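Local structure of cpftsy (Physcomitrella patens, 4AK9) at residues Glu54-Ser59 and Leu67-Thr72. The protein is a chloroplast SRP-receptor GTPase of the SIMIBI class that probably takes part in signal recognition particle-dependent targeting of proteins to the thylakoid membrane. Numbering follows the deposited sequence.
Sequences EVLLVS and LKIVDT
Leu56 reaches from helix 45-58 to helix 63-78 with a single methyl, CD1, which meets one branch each of Ile69 and Val70. Leu56 CD1 lies 4.0 Å from CG2 of Val70 and 4.2 Å from CG2 of Ile69, ordinary van der Waals distances between apolar groups. The leucine side chain runs across both partners at a slant. With chi1 at -58° and chi2 at -174°, it is extended, which brings CD1 part of the way across the gap between backbones whose nearest CA atoms, those of Leu56 and Val70, are 9.4 Å apart; the CG2 methyls of Val70 and Ile69 meet it from the other helix. Val70 turns CG2 to the leucine because CG1 takes the position opposite its own backbone N (chi1 175°). All three touching residues are buried, yet the two segments bury just 86 Å² between them, nearly all of it on these three residues, so this is a narrow apolar meeting point rather than a broad interface.

On the solvent side, Lys68 is exposed and forms a salt bridge with Asp286, while partly exposed Thr72 donates from OG1 to Lys68 O at 3.0 Å, the bond lying nearly in line with the carbonyl. The Glu54 flank of helix 45-58 instead faces the second subunit, where Gln254 donates a hydrogen bond to Glu54 OE2.

The two helices follow one another in the SRP54-type helical bundle and form a helical hairpin. Leu56 also packs on Leu30 of helix 24-30, Ile69 rests on Leu92 and Leu99 of helix 85-101, and Val70 touches Leu49 and Glu53 farther back along helix 45-58.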
loop_
_atom_site.group_PDB
_atom_site.type_symbol
_atom_site.label_atom_id
_atom_site.label_comp_id
_atom_site.label_asym_id
_atom_site.label_seq_id
_atom_site.Cartn_x
_atom_site.Cartn_y
_atom_site.Cartn_z
ATOM N N GLU A 54 -11.196 -6.231 3.271
ATOM C CA GLU A 54 -9.993 -6.668 2.542
ATOM C C GLU A 54 -9.989 -6.217 1.076
ATOM O O GLU A 54 -8.952 -5.868 0.559
ATOM C CB GLU A 54 -9.766 -8.187 2.670
ATOM C CG GLU A 54 -9.531 -8.620 4.126
ATOM C CD GLU A 54 -8.338 -9.564 4.304
ATOM O OE1 GLU A 54 -8.464 -10.774 3.975
ATOM O OE2 GLU A 54 -7.276 -9.087 4.782
ATOM N N VAL A 55 -11.135 -6.167 0.410
ATOM C CA VAL A 55 -11.176 -5.654 -0.942
ATOM C C VAL A 55 -10.759 -4.173 -0.951
ATOM O O VAL A 55 -9.950 -3.722 -1.804
ATOM C CB VAL A 55 -12.567 -5.870 -1.565
ATOM C CG1 VAL A 55 -12.679 -5.070 -2.831
ATOM C CG2 VAL A 55 -12.762 -7.382 -1.841
ATOM N N LEU A 56 -11.245 -3.413 0.017
ATOM C CA LEU A 56 -10.819 -2.021 0.169
ATOM C C LEU A 56 -9.312 -1.872 0.404
ATOM O O LEU A 56 -8.693 -0.965 -0.173
ATOM C CB LEU A 56 -11.565 -1.321 1.301
ATOM C CG LEU A 56 -13.100 -1.279 1.181
ATOM C CD1 LEU A 56 -13.675 -0.432 2.311
ATOM C CD2 LEU A 56 -13.521 -0.740 -0.193
ATOM N N LEU A 57 -8.731 -2.748 1.205
ATOM C CA LEU A 57 -7.292 -2.712 1.487
ATOM C C LEU A 57 -6.486 -2.954 0.205
ATOM O O LEU A 57 -5.427 -2.327 0.000
ATOM C CB LEU A 57 -6.899 -3.719 2.591
ATOM C CG LEU A 57 -7.431 -3.471 4.017
ATOM C CD1 LEU A 57 -6.963 -4.604 4.957
ATOM C CD2 LEU A 57 -6.994 -2.131 4.605
ATOM N N VAL A 58 -6.989 -3.804 -0.671
ATOM C CA VAL A 58 -6.334 -4.053 -1.944
ATOM C C VAL A 58 -6.223 -2.750 -2.754
ATOM O O VAL A 58 -5.205 -2.487 -3.405
ATOM C CB VAL A 58 -7.040 -5.183 -2.731
ATOM C CG1 VAL A 58 -6.402 -5.351 -4.120
ATOM C CG2 VAL A 58 -6.999 -6.504 -1.920
ATOM N N SER A 59 -7.253 -1.911 -2.712
ATOM C CA SER A 59 -7.204 -0.618 -3.382
ATOM C C SER A 59 -6.582 0.513 -2.545
ATOM O O SER A 59 -6.668 1.683 -2.910
ATOM C CB SER A 59 -8.586 -0.201 -3.909
ATOM O OG SER A 59 -8.967 -1.027 -5.009
ATOM N N LEU A 67 -11.237 0.373 8.197
ATOM C CA LEU A 67 -11.861 -0.017 9.472
ATOM C C LEU A 67 -13.063 0.886 9.749
ATOM O O LEU A 67 -14.173 0.416 10.032
ATOM C CB LEU A 67 -10.833 0.052 10.612
ATOM C CG LEU A 67 -11.285 -0.070 12.072
ATOM C CD1 LEU A 67 -12.218 -1.253 12.259
ATOM C CD2 LEU A 67 -10.048 -0.225 12.942
ATOM N N LYS A 68 -12.875 2.191 9.617
ATOM C CA LYS A 68 -13.970 3.085 9.965
ATOM C C LYS A 68 -15.100 3.087 8.936
ATOM O O LYS A 68 -16.263 3.274 9.301
ATOM C CB LYS A 68 -13.473 4.495 10.230
ATOM C CG LYS A 68 -13.042 5.207 9.001
ATOM C CD LYS A 68 -12.787 6.668 9.311
ATOM C CE LYS A 68 -11.752 6.819 10.399
ATOM N NZ LYS A 68 -11.214 8.207 10.419
ATOM N N ILE A 69 -14.776 2.871 7.658
ATOM C CA ILE A 69 -15.826 2.721 6.648
ATOM C C ILE A 69 -16.709 1.515 6.920
ATOM O O ILE A 69 -17.935 1.621 6.924
ATOM C CB ILE A 69 -15.228 2.582 5.233
ATOM C CG1 ILE A 69 -14.627 3.920 4.822
ATOM C CG2 ILE A 69 -16.301 2.160 4.238
ATOM C CD1 ILE A 69 -13.735 3.862 3.579
ATOM N N VAL A 70 -16.089 0.364 7.147
ATOM C CA VAL A 70 -16.848 -0.861 7.320
ATOM C C VAL A 70 -17.530 -0.924 8.699
ATOM O O VAL A 70 -18.658 -1.426 8.813
ATOM C CB VAL A 70 -15.963 -2.085 7.002
ATOM C CG1 VAL A 70 -16.683 -3.405 7.279
ATOM C CG2 VAL A 70 -15.519 -2.018 5.514
ATOM N N ASP A 71 -16.890 -0.355 9.717
ATOM C CA ASP A 71 -17.426 -0.402 11.084
ATOM C C ASP A 71 -18.776 0.297 11.166
ATOM O O ASP A 71 -19.694 -0.203 11.803
ATOM C CB ASP A 71 -16.442 0.196 12.082
ATOM C CG ASP A 71 -16.527 -0.462 13.462
ATOM O OD1 ASP A 71 -16.964 -1.635 13.565
ATOM O OD2 ASP A 71 -16.154 0.204 14.450
ATOM N N THR A 72 -18.916 1.425 10.474
ATOM C CA THR A 72 -20.209 2.115 10.379
ATOM C C THR A 72 -21.307 1.220 9.757
ATOM O O THR A 72 -22.472 1.221 10.201
ATOM C CB THR A 72 -20.044 3.410 9.544
ATOM O OG1 THR A 72 -19.024 4.225 10.139
ATOM C CG2 THR A 72 -21.333 4.183 9.501
#